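Local coordinates for protein putative nucleotide-diphospho-sugar transferase (Desulfovibrio desulfuricans subsp. desulfuricans, PDB 3CGX) that is a putative nucleotide-diphospho-sugar transferase of the GT-A fold, which probably transfers a sugar from a nucleotide-activated donor to an acceptor that is not known, at residues A[7-12]-A[107-112]; A[201-206]-A[225-230]; A[37-42]-A[213-218]. All coordinates share one frame; numbering follows the deposited sequence.

Contact 1. Residues A[7-12]-A[107-112]; sequences ILFFVK and VLMGSD
L108 and F10 meet because the leucine side chain extends with CG opposite its own amide nitrogen (chi1 -177°), which carries the isobutyl group across to the neighbouring strand; there CD2 sits over the centre of the F10 ring, 4.1 Å from its centroid, in a CH-pi contact. S111 adopts a different torsion: with chi1 at 43°, OG lies between its backbone N and carbonyl carbon and donates to F10 O, 2.7 Å away, in the carbonyl plane and on a lone pair. The same hydroxyl is also hydrogen-bonded to the Y36 hydroxyl, so it ties the end of strand 5-11 to helix 29-47.

Parallel pairing runs up to this point. L8 N donates to V107 O (2.7 Å), M109 N to L8 O (2.9 Å) and F10 N to M109 O (3.0 Å), all three nearly straight; L8 O also receives a CA-H contact from L108. On the sheet face carrying I7, F9, V107 and selenomethionine M109, F9 CE1 comes 3.5 Å from G110 O, with the carbonyl oxygen at the ring edge; this buried oxygen has no hydrogen-bond partner in the model. Water 1 joins the backbone N of S111 to D112 OD2, and D112 OD1 forms a salt bridge with K20. A bound imidazole, probably from the crystallisation liquor, lies about 4 Å from the S111 side chain at its nearest atoms and may mark a pocket. Two adjacent parallel strands running out into loops at their C-terminal ends are consistent with the Rossmann-like half of a GT-A glycosyltransferase, where the sugar nucleotide usually binds.

Contact 2. Residues A[201-206]-A[225-230]; sequences LYRTNK and LIRQYD
The last turn of helix 195-204 faces the end of helix 223-226 and the type I turn I226-Y229, with Y202 CA and I226 CA 8.1 Å apart, so the gap is bridged by side chains. In its buried part, I226 CG2 packs 3.8 Å from Y202 CD2, and the edge of the same ring meets the aliphatic CD of R227. Y202 OH reaches past them to hydrogen-bond D223.

Nearer the surface, R203, R227 and D230 form a salt-bridge network. R227 grips the carboxylate side-on: NE donates to D230 OD1 (2.8 Å) and NH2 to D230 OD2 (2.9 Å), both acceptors close to the guanidinium plane. The R227 chain can do this because it bends at both chi2 (-51°) and chi3 (-53°), folding the group back over the turn that leads to D230. R203 then lies flat on R227, guanidinium centres 4.6 Å apart and planes only 6° from parallel. It also stacks on the carboxylate, D230 OD1 standing over one of its faces, 3.5 Å from R203 NH1; that attraction is one of charge, since no N-H of R203 points at the oxygen. The carboxylate shared by both arginines probably offsets the closeness of two like charges. The N-H bonds of R203 NH1 go to N199 OD1 and I231 O instead, which fixes the plane of the group. N199 ND2 in turn donates to D230 OD1 and to I226 O, linking a residue one helical turn back to both the carboxylate and the turn backbone.

Contact 3. Residues A[37-42]-A[213-218]; sequences RHFVQD and SSTYAL
Helix 214-221 begins here with a serine N-cap of its own, and its first turn is also bound by D42 of helix 29-47, a helix packed on the central sheet. The two helical segments run roughly antiparallel, at 151°, with axes 8.9 Å apart at their closest. D42 OD2 accepts from T215 N (2.8 Å) through the syn lone pair, and from T215 OG1 (2.7 Å), which comes from above the carboxylate plane, 45° out of it. Its other oxygen, OD1, accepts from S214 OG at 2.6 Å, so three donors of two successive residues hold the carboxylate and fix its rotation. T215 can give two of them because its OG1 lies beside its own backbone N (chi1 -66°), both facing D42; the same torsion sends CG2 the other way, to F39 CE1 at 3.6 Å.

S214 OG passes the chain of bonds onward. While donating to D42 it accepts from H38 ND1 (2.8 Å), the hydroxyl lying close to the imidazole plane at the ring edge, so H38 and D42, one helical turn apart, hold a single serine between them. Water 2 adds a further link from Q41 NE2 to S214 OG, while Q41 OE1 is taken by W72. S213, at the N-cap position, accepts from Y216 N with its OG (3.0 Å), and that hydroxyl is also hydrogen-bonded to F210 O. The negative charge of D42, set against the first turn of the helix, is probably stabilised by the helix dipole as well as by these bonds. The arrangement is that of a helix N-terminus with a serine N-cap, supplemented by a carboxylate from a neighbouring helix; here it joins helix 214-221 to helix 29-47, which packs on the sheet of the probable GT-A fold.

Overall arrangement
The centre of contact 1 lies about 4 Å from the centre of the chain and the contact is nearly all buried, whereas contact 3 is partly buried and contact 2 is the most peripheral, its centre about 22 Å out. Chemistry follows place: backbone pairing and apolar packing in the sheet, neutral and charged hydrogen bonds at the helix end, stacked charges over a small apolar patch towards the surface. Contacts 1 and 3 touch through F39 and V40 of helix 29-47, F39 against S111 and V40 on F9, V11 and S111. Contacts 2 and 3 meet where Y202 lies against Y216, helix 214-221 lying between helices 195-204 and 223-226 in the chain. Contacts 1 and 2 do not touch; contact 3 spans between them.

Contact 1. Residues A[7-12]-A[107-112]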
# COMPACT_ATOMS: atom_id res chain seq x y z
N ILE A 7 7.00 2.91 -8.83
CA ILE A 7 6.08 2.64 -7.72
C ILE A 7 5.95 1.14 -7.53
O ILE A 7 5.62 0.42 -8.48
CB ILE A 7 4.66 3.20 -7.94
CG1 ILE A 7 4.66 4.72 -8.15
CG2 ILE A 7 3.73 2.78 -6.81
CD1 ILE A 7 3.41 5.19 -8.96
N LEU A 8 6.30 0.68 -6.34
CA LEU A 8 6.13 -0.72 -5.96
C LEU A 8 4.88 -0.82 -5.10
O LEU A 8 4.81 -0.26 -4.00
CB LEU A 8 7.31 -1.25 -5.21
CG LEU A 8 8.68 -1.02 -5.82
CD1 LEU A 8 9.83 -1.47 -4.88
CD2 LEU A 8 8.75 -1.67 -7.23
N PHE A 9 3.91 -1.55 -5.63
CA PHE A 9 2.56 -1.65 -5.07
C PHE A 9 2.31 -3.05 -4.52
O PHE A 9 2.21 -4.01 -5.24
CB PHE A 9 1.55 -1.21 -6.14
CG PHE A 9 0.09 -1.17 -5.69
CD1 PHE A 9 -0.28 -0.62 -4.47
CD2 PHE A 9 -0.93 -1.61 -6.54
CE1 PHE A 9 -1.63 -0.51 -4.11
CE2 PHE A 9 -2.29 -1.51 -6.14
CZ PHE A 9 -2.61 -0.98 -4.90
N PHE A 10 2.28 -3.15 -3.20
CA PHE A 10 2.19 -4.42 -2.48
C PHE A 10 0.75 -4.81 -2.25
O PHE A 10 -0.04 -4.07 -1.64
CB PHE A 10 2.98 -4.32 -1.15
CG PHE A 10 4.43 -4.70 -1.24
CD1 PHE A 10 5.22 -4.29 -2.31
CD2 PHE A 10 5.03 -5.44 -0.21
CE1 PHE A 10 6.53 -4.70 -2.39
CE2 PHE A 10 6.36 -5.79 -0.27
CZ PHE A 10 7.12 -5.44 -1.35
N VAL A 11 0.42 -5.99 -2.79
CA VAL A 11 -0.93 -6.56 -2.85
C VAL A 11 -0.91 -8.06 -2.51
O VAL A 11 0.12 -8.69 -2.46
CB VAL A 11 -1.55 -6.36 -4.29
CG1 VAL A 11 -1.62 -4.85 -4.69
CG2 VAL A 11 -0.77 -7.19 -5.39
N LYS A 12 -2.07 -8.58 -2.19
CA LYS A 12 -2.34 -10.02 -2.10
C LYS A 12 -3.57 -10.38 -2.96
O LYS A 12 -4.53 -9.59 -3.06
CB LYS A 12 -2.56 -10.44 -0.65
CG LYS A 12 -2.72 -11.92 -0.43
CD LYS A 12 -2.65 -12.33 1.02
CE LYS A 12 -2.85 -13.86 1.17
NZ LYS A 12 -2.85 -14.18 2.60
N VAL A 107 9.23 4.45 -4.72
CA VAL A 107 8.33 4.43 -3.56
C VAL A 107 7.62 3.07 -3.50
O VAL A 107 7.24 2.48 -4.52
CB VAL A 107 7.29 5.63 -3.52
CG1 VAL A 107 8.04 7.02 -3.50
CG2 VAL A 107 6.37 5.56 -4.64
N LEU A 108 7.50 2.56 -2.29
CA LEU A 108 6.81 1.29 -2.05
C LEU A 108 5.61 1.59 -1.13
O LEU A 108 5.74 2.22 -0.10
CB LEU A 108 7.79 0.26 -1.46
CG LEU A 108 7.37 -1.18 -1.18
CD1 LEU A 108 8.64 -2.07 -1.00
CD2 LEU A 108 6.49 -1.25 0.04
N MSE A 109 4.44 1.13 -1.52
CA MSE A 109 3.27 1.36 -0.73
C MSE A 109 2.36 0.18 -0.70
O MSE A 109 2.39 -0.67 -1.60
CB MSE A 109 2.53 2.54 -1.32
CG MSE A 109 1.91 2.30 -2.67
SE MSE A 109 1.32 4.07 -3.39
CE MSE A 109 -0.08 4.47 -2.13
N GLY A 110 1.52 0.15 0.32
CA GLY A 110 0.57 -0.93 0.50
C GLY A 110 -0.78 -0.67 -0.16
O GLY A 110 -1.00 0.36 -0.81
N SER A 111 -1.69 -1.60 0.04
CA SER A 111 -2.94 -1.57 -0.68
C SER A 111 -4.18 -1.51 0.22
O SER A 111 -5.28 -1.89 -0.20
CB SER A 111 -3.04 -2.83 -1.57
OG SER A 111 -2.62 -3.98 -0.90
N ASP A 112 -3.97 -1.00 1.43
CA ASP A 112 -5.04 -0.92 2.46
C ASP A 112 -5.54 0.51 2.69
O ASP A 112 -6.22 0.76 3.67
CB ASP A 112 -4.50 -1.45 3.83
CG ASP A 112 -4.12 -2.90 3.75
OD1 ASP A 112 -4.98 -3.74 3.38
OD2 ASP A 112 -2.94 -3.19 3.96
O HOH W 1 -0.78 -3.73 1.61

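Contact 2. Residues A[201-206]-A[225-230]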
# COMPACT_ATOMS: atom_id res chain seq x y z
N LEU A 201 -14.04 5.16 6.85
CA LEU A 201 -13.72 5.33 5.42
C LEU A 201 -14.98 5.83 4.71
O LEU A 201 -14.95 6.79 3.92
CB LEU A 201 -13.23 4.05 4.75
CG LEU A 201 -12.93 4.02 3.23
CD1 LEU A 201 -11.69 4.87 2.84
CD2 LEU A 201 -12.75 2.56 2.70
N TYR A 202 -16.08 5.16 5.02
CA TYR A 202 -17.40 5.43 4.40
C TYR A 202 -17.93 6.80 4.77
O TYR A 202 -18.31 7.59 3.91
CB TYR A 202 -18.42 4.35 4.81
CG TYR A 202 -19.83 4.47 4.18
CD1 TYR A 202 -19.98 4.70 2.81
CD2 TYR A 202 -20.97 4.31 4.95
CE1 TYR A 202 -21.25 4.78 2.24
CE2 TYR A 202 -22.23 4.39 4.39
CZ TYR A 202 -22.35 4.64 3.03
OH TYR A 202 -23.58 4.70 2.49
N ARG A 203 -17.91 7.11 6.05
CA ARG A 203 -18.60 8.30 6.50
C ARG A 203 -17.83 9.60 6.26
O ARG A 203 -18.44 10.66 6.14
CB ARG A 203 -18.97 8.17 7.94
CG ARG A 203 -20.09 7.10 8.12
CD ARG A 203 -20.16 6.66 9.52
NE ARG A 203 -20.72 7.68 10.35
CZ ARG A 203 -20.48 7.77 11.65
NH1 ARG A 203 -19.67 6.91 12.28
NH2 ARG A 203 -21.05 8.73 12.34
N THR A 204 -16.52 9.52 6.16
CA THR A 204 -15.69 10.71 5.93
C THR A 204 -15.40 10.98 4.46
O THR A 204 -14.84 12.02 4.11
CB THR A 204 -14.36 10.59 6.71
OG1 THR A 204 -13.57 9.51 6.16
CG2 THR A 204 -14.63 10.39 8.23
N ASN A 205 -15.79 10.09 3.55
CA ASN A 205 -15.55 10.35 2.12
C ASN A 205 -16.80 10.74 1.35
O ASN A 205 -16.77 10.81 0.11
CB ASN A 205 -14.87 9.18 1.42
CG ASN A 205 -13.41 9.11 1.71
OD1 ASN A 205 -12.96 8.31 2.54
ND2 ASN A 205 -12.66 9.98 1.08
N LYS A 206 -17.90 10.93 2.06
CA LYS A 206 -19.04 11.58 1.45
C LYS A 206 -18.49 12.97 1.07
O LYS A 206 -17.80 13.67 1.86
CB LYS A 206 -20.22 11.71 2.40
N LEU A 225 -25.59 -2.10 6.64
CA LEU A 225 -24.66 -2.95 7.40
C LEU A 225 -23.58 -2.07 8.08
O LEU A 225 -23.36 -2.13 9.29
CB LEU A 225 -24.02 -3.97 6.47
CG LEU A 225 -22.92 -4.84 7.09
CD1 LEU A 225 -23.44 -5.55 8.33
CD2 LEU A 225 -22.40 -5.76 5.97
N ILE A 226 -22.94 -1.24 7.29
CA ILE A 226 -21.84 -0.38 7.78
C ILE A 226 -22.24 0.58 8.87
O ILE A 226 -21.51 0.75 9.84
CB ILE A 226 -21.13 0.35 6.62
CG1 ILE A 226 -20.51 -0.66 5.68
CG2 ILE A 226 -20.06 1.35 7.14
CD1 ILE A 226 -20.06 -0.01 4.38
N ARG A 227 -23.44 1.15 8.75
CA ARG A 227 -23.96 2.10 9.74
C ARG A 227 -24.39 1.49 11.10
O ARG A 227 -24.83 2.20 11.99
CB ARG A 227 -25.12 2.90 9.11
CG ARG A 227 -24.69 3.87 7.97
CD ARG A 227 -23.54 4.80 8.33
NE ARG A 227 -23.78 5.54 9.56
CZ ARG A 227 -24.46 6.67 9.61
NH1 ARG A 227 -24.97 7.13 8.48
NH2 ARG A 227 -24.65 7.31 10.75
N GLN A 228 -24.27 0.16 11.22
CA GLN A 228 -24.49 -0.53 12.47
C GLN A 228 -23.17 -0.60 13.28
O GLN A 228 -23.15 -1.15 14.38
CB GLN A 228 -25.04 -1.93 12.25
CG GLN A 228 -26.46 -1.93 11.67
CD GLN A 228 -27.01 -3.31 11.58
OE1 GLN A 228 -27.56 -3.82 12.54
NE2 GLN A 228 -26.88 -3.92 10.42
N TYR A 229 -22.11 -0.04 12.71
CA TYR A 229 -20.78 -0.02 13.36
C TYR A 229 -20.24 1.39 13.42
O TYR A 229 -19.06 1.65 13.17
CB TYR A 229 -19.81 -1.02 12.68
CG TYR A 229 -20.32 -2.43 12.76
CD1 TYR A 229 -20.06 -3.21 13.89
CD2 TYR A 229 -21.17 -2.94 11.79
CE1 TYR A 229 -20.58 -4.44 14.02
CE2 TYR A 229 -21.72 -4.21 11.93
CZ TYR A 229 -21.39 -4.97 13.04
OH TYR A 229 -21.92 -6.24 13.27
N ASP A 230 -21.13 2.35 13.68
CA ASP A 230 -20.70 3.74 13.78
C ASP A 230 -19.79 3.94 14.99
O ASP A 230 -20.10 3.50 16.08
CB ASP A 230 -21.85 4.69 14.00
CG ASP A 230 -22.67 4.98 12.75
OD1 ASP A 230 -22.23 4.64 11.66
OD2 ASP A 230 -23.73 5.63 12.89

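Contact 3. Residues A[37-42]-A[213-218]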
# COMPACT_ATOMS: atom_id res chain seq x y z
N ARG A 37 -10.64 -6.39 -2.98
CA ARG A 37 -10.47 -6.48 -4.44
C ARG A 37 -10.66 -5.11 -5.06
O ARG A 37 -9.83 -4.64 -5.88
CB ARG A 37 -11.42 -7.51 -5.01
CG ARG A 37 -11.45 -7.60 -6.52
CD ARG A 37 -12.55 -8.56 -6.99
NE ARG A 37 -12.11 -9.92 -6.78
CZ ARG A 37 -11.44 -10.63 -7.69
NH1 ARG A 37 -11.19 -10.10 -8.87
NH2 ARG A 37 -11.06 -11.87 -7.43
N HIS A 38 -11.71 -4.43 -4.62
CA HIS A 38 -12.00 -3.08 -5.11
C HIS A 38 -11.03 -2.01 -4.61
O HIS A 38 -10.79 -1.02 -5.35
CB HIS A 38 -13.46 -2.72 -4.83
CG HIS A 38 -14.38 -3.40 -5.78
ND1 HIS A 38 -14.67 -2.87 -7.03
CD2 HIS A 38 -14.95 -4.63 -5.75
CE1 HIS A 38 -15.44 -3.72 -7.69
NE2 HIS A 38 -15.62 -4.79 -6.94
N PHE A 39 -10.47 -2.19 -3.42
CA PHE A 39 -9.46 -1.25 -2.91
C PHE A 39 -8.34 -1.24 -3.94
O PHE A 39 -7.85 -0.18 -4.37
CB PHE A 39 -8.82 -1.68 -1.60
CG PHE A 39 -9.70 -1.56 -0.36
CD1 PHE A 39 -11.06 -1.29 -0.44
CD2 PHE A 39 -9.16 -1.86 0.88
CE1 PHE A 39 -11.83 -1.25 0.72
CE2 PHE A 39 -9.95 -1.82 2.05
CZ PHE A 39 -11.29 -1.54 1.93
N VAL A 40 -7.93 -2.45 -4.33
CA VAL A 40 -6.78 -2.62 -5.21
C VAL A 40 -7.04 -2.04 -6.61
O VAL A 40 -6.25 -1.26 -7.18
CB VAL A 40 -6.27 -4.11 -5.26
CG1 VAL A 40 -5.23 -4.28 -6.36
CG2 VAL A 40 -5.68 -4.56 -3.88
N GLN A 41 -8.17 -2.43 -7.18
CA GLN A 41 -8.60 -1.89 -8.47
C GLN A 41 -8.64 -0.39 -8.51
O GLN A 41 -8.17 0.24 -9.45
CB GLN A 41 -9.98 -2.41 -8.87
CG GLN A 41 -9.93 -3.85 -9.23
CD GLN A 41 -11.29 -4.46 -9.45
OE1 GLN A 41 -11.41 -5.66 -9.37
NE2 GLN A 41 -12.34 -3.62 -9.73
N ASP A 42 -9.25 0.21 -7.50
CA ASP A 42 -9.35 1.65 -7.47
C ASP A 42 -7.99 2.32 -7.35
O ASP A 42 -7.73 3.32 -8.05
CB ASP A 42 -10.25 2.14 -6.31
CG ASP A 42 -11.71 1.76 -6.49
OD1 ASP A 42 -12.09 1.36 -7.58
OD2 ASP A 42 -12.46 1.83 -5.50
N SER A 213 -15.66 6.21 -6.60
CA SER A 213 -14.95 4.95 -6.76
C SER A 213 -15.86 3.73 -6.69
O SER A 213 -16.98 3.79 -6.18
CB SER A 213 -13.86 4.82 -5.68
OG SER A 213 -14.40 4.67 -4.36
N SER A 214 -15.36 2.62 -7.23
CA SER A 214 -16.07 1.34 -7.20
C SER A 214 -16.14 0.86 -5.77
O SER A 214 -17.16 0.31 -5.36
CB SER A 214 -15.46 0.30 -8.12
OG SER A 214 -14.23 -0.14 -7.65
N THR A 215 -15.10 1.10 -4.99
CA THR A 215 -15.13 0.78 -3.57
C THR A 215 -16.30 1.51 -2.89
O THR A 215 -17.12 0.88 -2.20
CB THR A 215 -13.83 1.13 -2.84
OG1 THR A 215 -12.83 0.28 -3.33
CG2 THR A 215 -13.94 0.89 -1.25
N TYR A 216 -16.39 2.83 -3.09
CA TYR A 216 -17.44 3.59 -2.42
C TYR A 216 -18.83 3.12 -2.87
O TYR A 216 -19.80 3.07 -2.04
CB TYR A 216 -17.27 5.11 -2.59
CG TYR A 216 -18.23 5.90 -1.72
CD1 TYR A 216 -19.49 6.20 -2.18
CD2 TYR A 216 -17.88 6.35 -0.44
CE1 TYR A 216 -20.37 6.89 -1.43
CE2 TYR A 216 -18.78 7.06 0.32
CZ TYR A 216 -20.02 7.32 -0.18
OH TYR A 216 -20.94 8.03 0.55
N ALA A 217 -18.97 2.77 -4.15
CA ALA A 217 -20.25 2.20 -4.62
C ALA A 217 -20.64 0.95 -3.80
O ALA A 217 -21.83 0.75 -3.45
CB ALA A 217 -20.23 1.86 -6.15
N LEU A 218 -19.69 0.07 -3.55
CA LEU A 218 -19.88 -1.07 -2.69
C LEU A 218 -20.29 -0.73 -1.27
O LEU A 218 -21.08 -1.38 -0.67
CB LEU A 218 -18.61 -1.86 -2.58
CG LEU A 218 -18.55 -3.20 -3.20
CD1 LEU A 218 -19.67 -4.08 -2.70
CD2 LEU A 218 -18.69 -2.87 -4.61
O HOH W 2 -12.77 -0.89 -10.48